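Local coordinates for TRAP-type C4-dicarboxylate:H+ symport system substrate-binding component DctP (Shewanella oneidensis, PDB 4MX6), which binds succinate in the periplasm and probably hands such C4-dicarboxylates to a TRAP-type, ion-coupled membrane transporter, at residues I39-V44 against G52-K57; Q79-N84 against N93-V98; L186-D191 against K316-K321. All coordinates share one frame; numbering follows the deposited sequence.

Interaction 1 of 3, residues I39-V44 against G52-K57; sequences IKFSHV and GQMALK
In the beta-alpha-beta unit formed by strand 37-42, helix 50-65 and strand 70-75, the packing of the first strand and its continuation against the helix that follows rests on two aromatic side chains, Phe41 and His43, which both point at the helix. Ala55 supplies the centre of the contact: its CB sits squarely over one face of the Phe41 ring, 4.0 Å from the centroid and 4° off the ring normal, a textbook CH-pi approach. Met54 reaches the same ring from another direction. Its side chain starts off anti to the backbone N and then bends at chi2 (-92°), which carries the thioether back toward the strand; SD lies 3.7 Å from Phe41 CZ in an oblique Met-aromatic contact, while CE meets the ring edge in plane, 3.8 Å from CE2. The methionine is backed by Leu270 and Ile274 of helix 260-295.

Two residues further on, His43 lies across the first turn of the segment. Its NE2 is 3.8 Å from Gly52 CA, and its CD2 is 4.1 Å from Ala55 CB, so the alanine methyl serves both rings. At the imidazole edge, in plane, a water lies 2.8 Å from NE2 and donates to Gly52 O at 2.9 Å, while ND1 is hydrogen-bonded to Val45 N. With both nitrogens engaged, the rotation of the imidazole is probably well fixed beside Lys51, a succinate-binding residue. Dispersion thus joins strand to helix at Phe41, and a single water supplies the polar link at His43.

Interaction 2 of 3, residues Q79-N84 against N93-V98; sequences QLFGDN and NDVQFV
Phe81 turns the edge of its ring to Asp94 and lies alongside Val95, in a contact between two loops of the periplasmic-binding-protein fold, one preceding and one following the short helix 86-91 in the chain. The ring is carried across by a first torsion that sets CG anti to the carbonyl carbon (chi1 -61°). Three neighbouring atoms on one side of it do the touching. CE2 comes within 3.7 Å of Asp94 O, which lies at the ring edge, near its plane, where the weakly positive C-H rim meets a partly negative oxygen. CZ rests on the aspartate methylene, 3.9 Å from Asp94 CB. The two side chains cross at about a right angle, yet the carboxylate and ring planes are only 11° apart.

Val95 meets the ring differently. The two side chains run past each other in opposite directions, and the valine approaches obliquely, with CB 4.0 Å from Phe81 CE2 and CG1 4.2 Å from CD2. Ala89 of the intervening helix touches both Phe81 and Val95, so that the helix helps to close this small apolar cluster.

Two residues after Phe81 comes Asp83, whose carboxylate forms a salt bridge with Lys104, one of the succinate-binding residues, and accepts a hydrogen bond from Phe202 N. The other loop begins at Asn93, which has positive phi and ends helix 86-91 in a Schellman motif. The turn after it is clasped by Gln96: NE2 donates to Asn93 OD1 at 2.9 Å along an almost straight N-H...O line of 177°, the donor standing above the asparagine's carbonyl plane.

Interaction 3 of 3, residues L186-D191 against K316-K321; sequences LAAQFD and KPVWSK
Val318, directly after the kink that Pro317, lacking an amide hydrogen to give to the preceding turn, puts into helix 305-326, is the first residue of 316-321 to touch helix 184-191, and it does so with both methyls. CG2 lies 3.8 Å from Ala188 O and 3.9 Å from Gln189 CA, pressed against the backbone of the opposing helix, while CG1, anti to its own backbone N (chi1 176°), meets Ala188 CB at 4.2 Å.

The two segments run roughly antiparallel, their directions 138° apart, with axes 9.3 Å apart at closest approach; the small side chain of Ala188 fits this spacing. In this binding-protein fold the contact brings a late, long helix against one that directly follows strand 177-180.

Trp319, next in line, faces elsewhere: its NE1 is hydrogen-bonded to Pro118 O. Pro118 is also touched by Gln189, whose amide nitrogen binds Glu218. A turn after Val318, Lys321 reaches across the opposing helix, its chain extended as far as CE, and lays CD 4.1 Å from Ala188 CB. The chain bends only at chi4 (67°), and NZ remains 6.7 Å from Asp191 OD2, too far for a salt bridge.

How the interactions relate
Interactions 1 and 2 form one continuous region, their centres about 10 Å apart. Strand 37-42 is shared ground between them: Lys40 N probably donates to Gln96 OE1 (2.8 Å) and Phe97 N to Lys40 O (3.1 Å), while Ile39 packs on Phe97. Interaction 3 lies across the molecule from interaction 1, with about 32 Å between centres, and its centre is about 29 Å from that of interaction 2. Bound succinate relates all three. The side chain of His43 in interaction 1 lies about 6 Å from the succinate, those of Gln189 in interaction 3 and Phe81 in interaction 2 about 11 and 12 Å, so the contacts lie at different distances from the ligand, interaction 1 nearest, and none of these three side chains touches it.

Interaction 1 of 3, residues I39-V44 against G52-K57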
loop_
_atom_site.group_PDB
_atom_site.type_symbol
_atom_site.label_atom_id
_atom_site.label_comp_id
_atom_site.label_asym_id
_atom_site.label_seq_id
_atom_site.Cartn_x
_atom_site.Cartn_y
_atom_site.Cartn_z
ATOM N N ILE A 39 2.804 13.632 19.216
ATOM C CA ILE A 39 2.567 13.381 17.809
ATOM C C ILE A 39 2.012 11.966 17.677
ATOM O O ILE A 39 2.652 11.020 18.115
ATOM C CB ILE A 39 3.890 13.472 17.031
ATOM C CG1 ILE A 39 4.435 14.901 17.033
ATOM C CG2 ILE A 39 3.701 12.999 15.617
ATOM C CD1 ILE A 39 5.839 15.002 16.467
ATOM N N LYS A 40 0.811 11.824 17.123
ATOM C CA LYS A 40 0.214 10.501 16.935
ATOM C C LYS A 40 0.400 10.016 15.500
ATOM O O LYS A 40 0.201 10.788 14.558
ATOM C CB LYS A 40 -1.273 10.532 17.276
ATOM C CG LYS A 40 -1.552 10.906 18.707
ATOM C CD LYS A 40 -3.038 10.834 19.043
ATOM C CE LYS A 40 -3.317 11.430 20.412
ATOM N NZ LYS A 40 -4.719 11.243 20.828
ATOM N N PHE A 41 0.790 8.744 15.362
ATOM C CA PHE A 41 0.992 8.084 14.070
ATOM C C PHE A 41 0.150 6.818 14.125
ATOM O O PHE A 41 0.438 5.915 14.919
ATOM C CB PHE A 41 2.471 7.747 13.896
ATOM C CG PHE A 41 2.878 7.351 12.486
ATOM C CD1 PHE A 41 2.066 6.605 11.646
ATOM C CD2 PHE A 41 4.105 7.730 12.015
ATOM C CE1 PHE A 41 2.484 6.270 10.368
ATOM C CE2 PHE A 41 4.519 7.400 10.740
ATOM C CZ PHE A 41 3.709 6.654 9.931
ATOM N N SER A 42 -0.912 6.748 13.332
ATOM C CA SER A 42 -1.729 5.541 13.299
ATOM C C SER A 42 -1.570 4.821 11.977
ATOM O O SER A 42 -1.313 5.440 10.949
ATOM C CB SER A 42 -3.205 5.854 13.570
ATOM O OG SER A 42 -3.795 6.676 12.574
ATOM N N HIS A 43 -1.741 3.507 12.012
ATOM C CA HIS A 43 -1.758 2.704 10.806
ATOM C C HIS A 43 -2.518 1.400 11.030
ATOM O O HIS A 43 -2.958 1.099 12.156
ATOM C CB HIS A 43 -0.324 2.483 10.299
ATOM C CG HIS A 43 0.536 1.646 11.191
ATOM N ND1 HIS A 43 0.432 0.273 11.217
ATOM C CD2 HIS A 43 1.519 1.981 12.066
ATOM C CE1 HIS A 43 1.325 -0.200 12.071
ATOM N NE2 HIS A 43 1.992 0.811 12.601
ATOM N N VAL A 44 -2.674 0.633 9.953
ATOM C CA VAL A 44 -3.548 -0.537 9.955
ATOM C C VAL A 44 -2.807 -1.868 9.939
ATOM O O VAL A 44 -3.444 -2.917 9.931
ATOM C CB VAL A 44 -4.549 -0.490 8.766
ATOM C CG1 VAL A 44 -5.327 0.804 8.813
ATOM C CG2 VAL A 44 -3.862 -0.678 7.412
ATOM N N GLY A 52 5.088 -0.844 10.021
ATOM C CA GLY A 52 5.158 -0.906 11.472
ATOM C C GLY A 52 6.521 -0.476 12.000
ATOM O O GLY A 52 6.635 0.235 13.018
ATOM N N GLN A 53 7.567 -0.941 11.336
ATOM C CA GLN A 53 8.930 -0.621 11.726
ATOM C C GLN A 53 9.306 0.816 11.376
ATOM O O GLN A 53 10.019 1.469 12.142
ATOM C CB GLN A 53 9.913 -1.609 11.100
ATOM C CG GLN A 53 9.760 -3.033 11.628
ATOM C CD GLN A 53 9.982 -3.114 13.113
ATOM O OE1 GLN A 53 11.109 -2.973 13.583
ATOM N NE2 GLN A 53 8.910 -3.350 13.857
ATOM N N MET A 54 8.850 1.321 10.228
ATOM C CA MET A 54 9.061 2.731 9.884
ATOM C C MET A 54 8.484 3.627 10.977
ATOM O O MET A 54 9.130 4.579 11.420
ATOM C CB MET A 54 8.443 3.047 8.521
ATOM C CG MET A 54 8.464 4.518 8.148
ATOM S SD MET A 54 6.965 5.355 8.667
ATOM C CE MET A 54 7.422 7.057 8.371
ATOM N N ALA A 55 7.266 3.332 11.430
ATOM C CA ALA A 55 6.619 4.189 12.420
ATOM C C ALA A 55 7.393 4.162 13.743
ATOM O O ALA A 55 7.573 5.204 14.384
ATOM C CB ALA A 55 5.171 3.760 12.617
ATOM N N LEU A 56 7.830 2.973 14.171
ATOM C CA LEU A 56 8.603 2.871 15.417
ATOM C C LEU A 56 9.977 3.520 15.288
ATOM O O LEU A 56 10.459 4.128 16.237
ATOM C CB LEU A 56 8.738 1.410 15.835
ATOM C CG LEU A 56 7.468 0.773 16.409
ATOM C CD1 LEU A 56 7.721 -0.688 16.723
ATOM C CD2 LEU A 56 6.957 1.505 17.642
ATOM N N LYS A 57 10.613 3.421 14.127
ATOM C CA LYS A 57 11.894 4.094 13.938
ATOM C C LYS A 57 11.719 5.608 14.038
ATOM O O LYS A 57 12.539 6.304 14.647
ATOM C CB LYS A 57 12.510 3.702 12.592
ATOM C CG LYS A 57 13.877 4.318 12.315
ATOM C CD LYS A 57 14.932 3.876 13.324
ATOM C CE LYS A 57 16.325 4.309 12.914
ATOM N NZ LYS A 57 17.355 3.813 13.850
HETATM O O HOH W 1 4.065 0.035 14.383
#

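Interaction 2 of 3, residues Q79-N84 against N93-V98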
loop_
_atom_site.group_PDB
_atom_site.type_symbol
_atom_site.label_atom_id
_atom_site.label_comp_id
_atom_site.label_asym_id
_atom_site.label_seq_id
_atom_site.Cartn_x
_atom_site.Cartn_y
_atom_site.Cartn_z
ATOM N N GLN A 79 -5.824 0.199 15.713
ATOM C CA GLN A 79 -6.241 0.331 17.110
ATOM C C GLN A 79 -6.772 1.734 17.424
ATOM O O GLN A 79 -7.575 1.895 18.336
ATOM C CB GLN A 79 -5.096 -0.040 18.057
ATOM C CG GLN A 79 -4.706 -1.520 18.014
ATOM C CD GLN A 79 -3.355 -1.791 18.664
ATOM O OE1 GLN A 79 -2.774 -0.910 19.307
ATOM N NE2 GLN A 79 -2.839 -3.013 18.488
ATOM N N LEU A 80 -6.316 2.743 16.687
ATOM C CA LEU A 80 -6.829 4.101 16.865
ATOM C C LEU A 80 -7.748 4.502 15.703
ATOM O O LEU A 80 -8.927 4.778 15.918
ATOM C CB LEU A 80 -5.690 5.106 17.036
ATOM C CG LEU A 80 -6.127 6.525 17.422
ATOM C CD1 LEU A 80 -6.789 6.541 18.799
ATOM C CD2 LEU A 80 -4.937 7.467 17.376
ATOM N N PHE A 81 -7.200 4.536 14.491
ATOM C CA PHE A 81 -7.976 4.791 13.280
ATOM C C PHE A 81 -7.696 3.692 12.267
ATOM O O PHE A 81 -6.582 3.153 12.194
ATOM C CB PHE A 81 -7.662 6.178 12.705
ATOM C CG PHE A 81 -7.994 7.282 13.653
ATOM C CD1 PHE A 81 -9.305 7.509 14.024
ATOM C CD2 PHE A 81 -6.998 8.065 14.211
ATOM C CE1 PHE A 81 -9.621 8.506 14.926
ATOM C CE2 PHE A 81 -7.313 9.068 15.110
ATOM C CZ PHE A 81 -8.618 9.284 15.467
ATOM N N GLY A 82 -8.704 3.388 11.457
ATOM C CA GLY A 82 -8.605 2.365 10.438
ATOM C C GLY A 82 -8.701 2.956 9.045
ATOM O O GLY A 82 -8.667 4.173 8.861
ATOM N N ASP A 83 -8.844 2.077 8.056
ATOM C CA ASP A 83 -8.832 2.494 6.651
ATOM C C ASP A 83 -9.864 3.574 6.377
ATOM O O ASP A 83 -9.585 4.551 5.675
ATOM C CB ASP A 83 -9.183 1.326 5.733
ATOM C CG ASP A 83 -7.982 0.510 5.276
ATOM O OD1 ASP A 83 -6.816 0.854 5.575
ATOM O OD2 ASP A 83 -8.235 -0.478 4.522
ATOM N N ASN A 84 -11.078 3.387 6.867
ATOM C CA ASN A 84 -12.152 4.243 6.411
ATOM C C ASN A 84 -12.127 5.628 7.038
ATOM O O ASN A 84 -12.601 6.560 6.388
ATOM C CB ASN A 84 -13.515 3.579 6.607
ATOM C CG ASN A 84 -13.725 2.383 5.679
ATOM O OD1 ASN A 84 -12.944 2.143 4.745
ATOM N ND2 ASN A 84 -14.780 1.624 5.939
ATOM N N ASN A 93 -6.905 16.850 12.714
ATOM C CA ASN A 93 -5.772 16.855 13.643
ATOM C C ASN A 93 -6.003 15.957 14.863
ATOM O O ASN A 93 -5.439 16.207 15.936
ATOM C CB ASN A 93 -5.358 18.275 14.044
ATOM C CG ASN A 93 -3.909 18.348 14.507
ATOM O OD1 ASN A 93 -3.037 17.644 14.006
ATOM N ND2 ASN A 93 -3.648 19.204 15.484
ATOM N N ASP A 94 -6.787 14.890 14.674
ATOM C CA ASP A 94 -6.888 13.836 15.682
ATOM C C ASP A 94 -5.740 12.831 15.562
ATOM O O ASP A 94 -5.542 12.011 16.451
ATOM C CB ASP A 94 -8.227 13.124 15.562
ATOM C CG ASP A 94 -9.373 13.935 16.119
ATOM O OD1 ASP A 94 -9.133 14.818 16.978
ATOM O OD2 ASP A 94 -10.529 13.643 15.728
ATOM N N VAL A 95 -4.997 12.906 14.459
ATOM C CA VAL A 95 -3.769 12.138 14.262
ATOM C C VAL A 95 -2.881 13.046 13.403
ATOM O O VAL A 95 -3.407 13.860 12.646
ATOM C CB VAL A 95 -4.057 10.740 13.607
ATOM C CG1 VAL A 95 -4.651 10.866 12.208
ATOM C CG2 VAL A 95 -2.830 9.866 13.591
ATOM N N GLN A 96 -1.565 12.919 13.532
ATOM C CA GLN A 96 -0.629 13.830 12.880
ATOM C C GLN A 96 0.088 13.200 11.677
ATOM O O GLN A 96 0.469 13.916 10.754
ATOM C CB GLN A 96 0.387 14.353 13.902
ATOM C CG GLN A 96 -0.205 15.392 14.846
ATOM C CD GLN A 96 -1.243 14.820 15.795
ATOM O OE1 GLN A 96 -0.981 13.860 16.526
ATOM N NE2 GLN A 96 -2.427 15.416 15.801
ATOM N N PHE A 97 0.281 11.882 11.688
ATOM C CA PHE A 97 0.869 11.156 10.561
ATOM C C PHE A 97 0.095 9.880 10.306
ATOM O O PHE A 97 -0.238 9.164 11.241
ATOM C CB PHE A 97 2.351 10.804 10.809
ATOM C CG PHE A 97 3.238 12.008 10.936
ATOM C CD1 PHE A 97 3.796 12.621 9.831
ATOM C CD2 PHE A 97 3.480 12.570 12.180
ATOM C CE1 PHE A 97 4.602 13.753 9.973
ATOM C CE2 PHE A 97 4.268 13.703 12.310
ATOM C CZ PHE A 97 4.812 14.283 11.207
ATOM N N VAL A 98 -0.177 9.624 9.032
ATOM C CA VAL A 98 -0.683 8.338 8.571
ATOM C C VAL A 98 0.084 7.975 7.297
ATOM O O VAL A 98 0.779 8.825 6.718
ATOM C CB VAL A 98 -2.214 8.353 8.334
ATOM C CG1 VAL A 98 -2.946 8.556 9.664
ATOM C CG2 VAL A 98 -2.627 9.423 7.326
#

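Interaction 3 of 3, residues L186-D191 against K316-K321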
loop_
_atom_site.group_PDB
_atom_site.type_symbol
_atom_site.label_atom_id
_atom_site.label_comp_id
_atom_site.label_asym_id
_atom_site.label_seq_id
_atom_site.Cartn_x
_atom_site.Cartn_y
_atom_site.Cartn_z
ATOM N N LEU A 186 -8.913 -0.857 -8.598
ATOM C CA LEU A 186 -8.794 -2.251 -8.176
ATOM C C LEU A 186 -10.104 -3.007 -8.395
ATOM O O LEU A 186 -10.094 -4.179 -8.759
ATOM C CB LEU A 186 -8.297 -2.347 -6.732
ATOM C CG LEU A 186 -6.941 -1.667 -6.535
ATOM C CD1 LEU A 186 -6.524 -1.782 -5.087
ATOM C CD2 LEU A 186 -5.873 -2.255 -7.452
ATOM N N ALA A 187 -11.241 -2.339 -8.223
ATOM C CA ALA A 187 -12.516 -2.969 -8.557
ATOM C C ALA A 187 -12.533 -3.313 -10.050
ATOM O O ALA A 187 -12.936 -4.410 -10.444
ATOM C CB ALA A 187 -13.676 -2.067 -8.198
ATOM N N ALA A 188 -12.102 -2.375 -10.885
ATOM C CA ALA A 188 -12.087 -2.587 -12.326
ATOM C C ALA A 188 -11.147 -3.728 -12.723
ATOM O O ALA A 188 -11.444 -4.490 -13.652
ATOM C CB ALA A 188 -11.706 -1.304 -13.044
ATOM N N GLN A 189 -10.023 -3.864 -12.021
ATOM C CA GLN A 189 -9.095 -4.955 -12.251
ATOM C C GLN A 189 -9.827 -6.293 -12.147
ATOM O O GLN A 189 -9.678 -7.173 -12.988
ATOM C CB GLN A 189 -7.961 -4.872 -11.211
ATOM C CG GLN A 189 -7.007 -6.032 -11.224
ATOM C CD GLN A 189 -5.979 -5.897 -10.130
ATOM O OE1 GLN A 189 -4.929 -5.289 -10.316
ATOM N NE2 GLN A 189 -6.293 -6.425 -8.964
ATOM N N PHE A 190 -10.603 -6.480 -11.081
ATOM C CA PHE A 190 -11.337 -7.733 -10.924
ATOM C C PHE A 190 -12.543 -7.836 -11.862
ATOM O O PHE A 190 -12.813 -8.918 -12.384
ATOM C CB PHE A 190 -11.683 -7.988 -9.456
ATOM C CG PHE A 190 -10.476 -8.377 -8.645
ATOM C CD1 PHE A 190 -9.920 -9.638 -8.790
ATOM C CD2 PHE A 190 -9.854 -7.473 -7.797
ATOM C CE1 PHE A 190 -8.799 -9.993 -8.095
ATOM C CE2 PHE A 190 -8.724 -7.838 -7.086
ATOM C CZ PHE A 190 -8.209 -9.097 -7.234
ATOM N N ASP A 191 -13.231 -6.727 -12.129
ATOM C CA ASP A 191 -14.294 -6.722 -13.150
ATOM C C ASP A 191 -13.763 -7.244 -14.493
ATOM O O ASP A 191 -14.485 -7.905 -15.239
ATOM C CB ASP A 191 -14.844 -5.305 -13.403
ATOM C CG ASP A 191 -15.657 -4.739 -12.261
ATOM O OD1 ASP A 191 -16.206 -5.502 -11.446
ATOM O OD2 ASP A 191 -15.763 -3.492 -12.212
ATOM N N LYS A 316 -5.048 -4.843 -19.602
ATOM C CA LYS A 316 -4.753 -3.588 -20.293
ATOM C C LYS A 316 -5.980 -2.690 -20.462
ATOM O O LYS A 316 -5.852 -1.477 -20.351
ATOM C CB LYS A 316 -4.055 -3.847 -21.626
ATOM C CG LYS A 316 -2.597 -4.249 -21.496
ATOM C CD LYS A 316 -1.730 -3.064 -21.109
ATOM C CE LYS A 316 -0.255 -3.434 -21.039
ATOM N NZ LYS A 316 0.287 -3.920 -22.335
ATOM N N PRO A 317 -7.179 -3.264 -20.693
ATOM C CA PRO A 317 -8.343 -2.369 -20.787
ATOM C C PRO A 317 -8.625 -1.551 -19.519
ATOM O O PRO A 317 -9.303 -0.520 -19.606
ATOM C CB PRO A 317 -9.499 -3.322 -21.117
ATOM C CG PRO A 317 -8.847 -4.430 -21.850
ATOM C CD PRO A 317 -7.528 -4.636 -21.101
ATOM N N VAL A 318 -8.124 -1.976 -18.364
ATOM C CA VAL A 318 -8.278 -1.173 -17.149
ATOM C C VAL A 318 -7.510 0.136 -17.313
ATOM O O VAL A 318 -7.974 1.197 -16.900
ATOM C CB VAL A 318 -7.776 -1.946 -15.911
ATOM C CG1 VAL A 318 -7.841 -1.067 -14.669
ATOM C CG2 VAL A 318 -8.578 -3.233 -15.722
ATOM N N TRP A 319 -6.335 0.069 -17.925
ATOM C CA TRP A 319 -5.590 1.295 -18.182
ATOM C C TRP A 319 -6.397 2.208 -19.100
ATOM O O TRP A 319 -6.449 3.418 -18.898
ATOM C CB TRP A 319 -4.251 1.005 -18.834
ATOM C CG TRP A 319 -3.304 0.052 -18.157
ATOM C CD1 TRP A 319 -3.564 -0.894 -17.194
ATOM C CD2 TRP A 319 -1.912 -0.071 -18.470
ATOM N NE1 TRP A 319 -2.409 -1.586 -16.906
ATOM C CE2 TRP A 319 -1.387 -1.096 -17.667
ATOM C CE3 TRP A 319 -1.062 0.588 -19.370
ATOM C CZ2 TRP A 319 -0.055 -1.481 -17.732
ATOM C CZ3 TRP A 319 0.267 0.215 -19.418
ATOM C CH2 TRP A 319 0.754 -0.812 -18.612
ATOM N N SER A 320 -7.025 1.629 -20.119
ATOM C CA SER A 320 -7.821 2.417 -21.059
ATOM C C SER A 320 -9.005 3.090 -20.369
ATOM O O SER A 320 -9.355 4.229 -20.682
ATOM C CB SER A 320 -8.288 1.533 -22.210
ATOM O OG SER A 320 -7.150 1.007 -22.856
ATOM N N LYS A 321 -9.622 2.396 -19.420
ATOM C CA LYS A 321 -10.747 2.962 -18.690
ATOM C C LYS A 321 -10.348 4.207 -17.889
ATOM O O LYS A 321 -11.123 5.148 -17.763
ATOM C CB LYS A 321 -11.317 1.904 -17.755
ATOM C CG LYS A 321 -12.501 2.354 -16.918
ATOM C CD LYS A 321 -13.033 1.217 -16.061
ATOM C CE LYS A 321 -14.038 1.716 -15.045
ATOM N NZ LYS A 321 -15.270 2.214 -15.676
#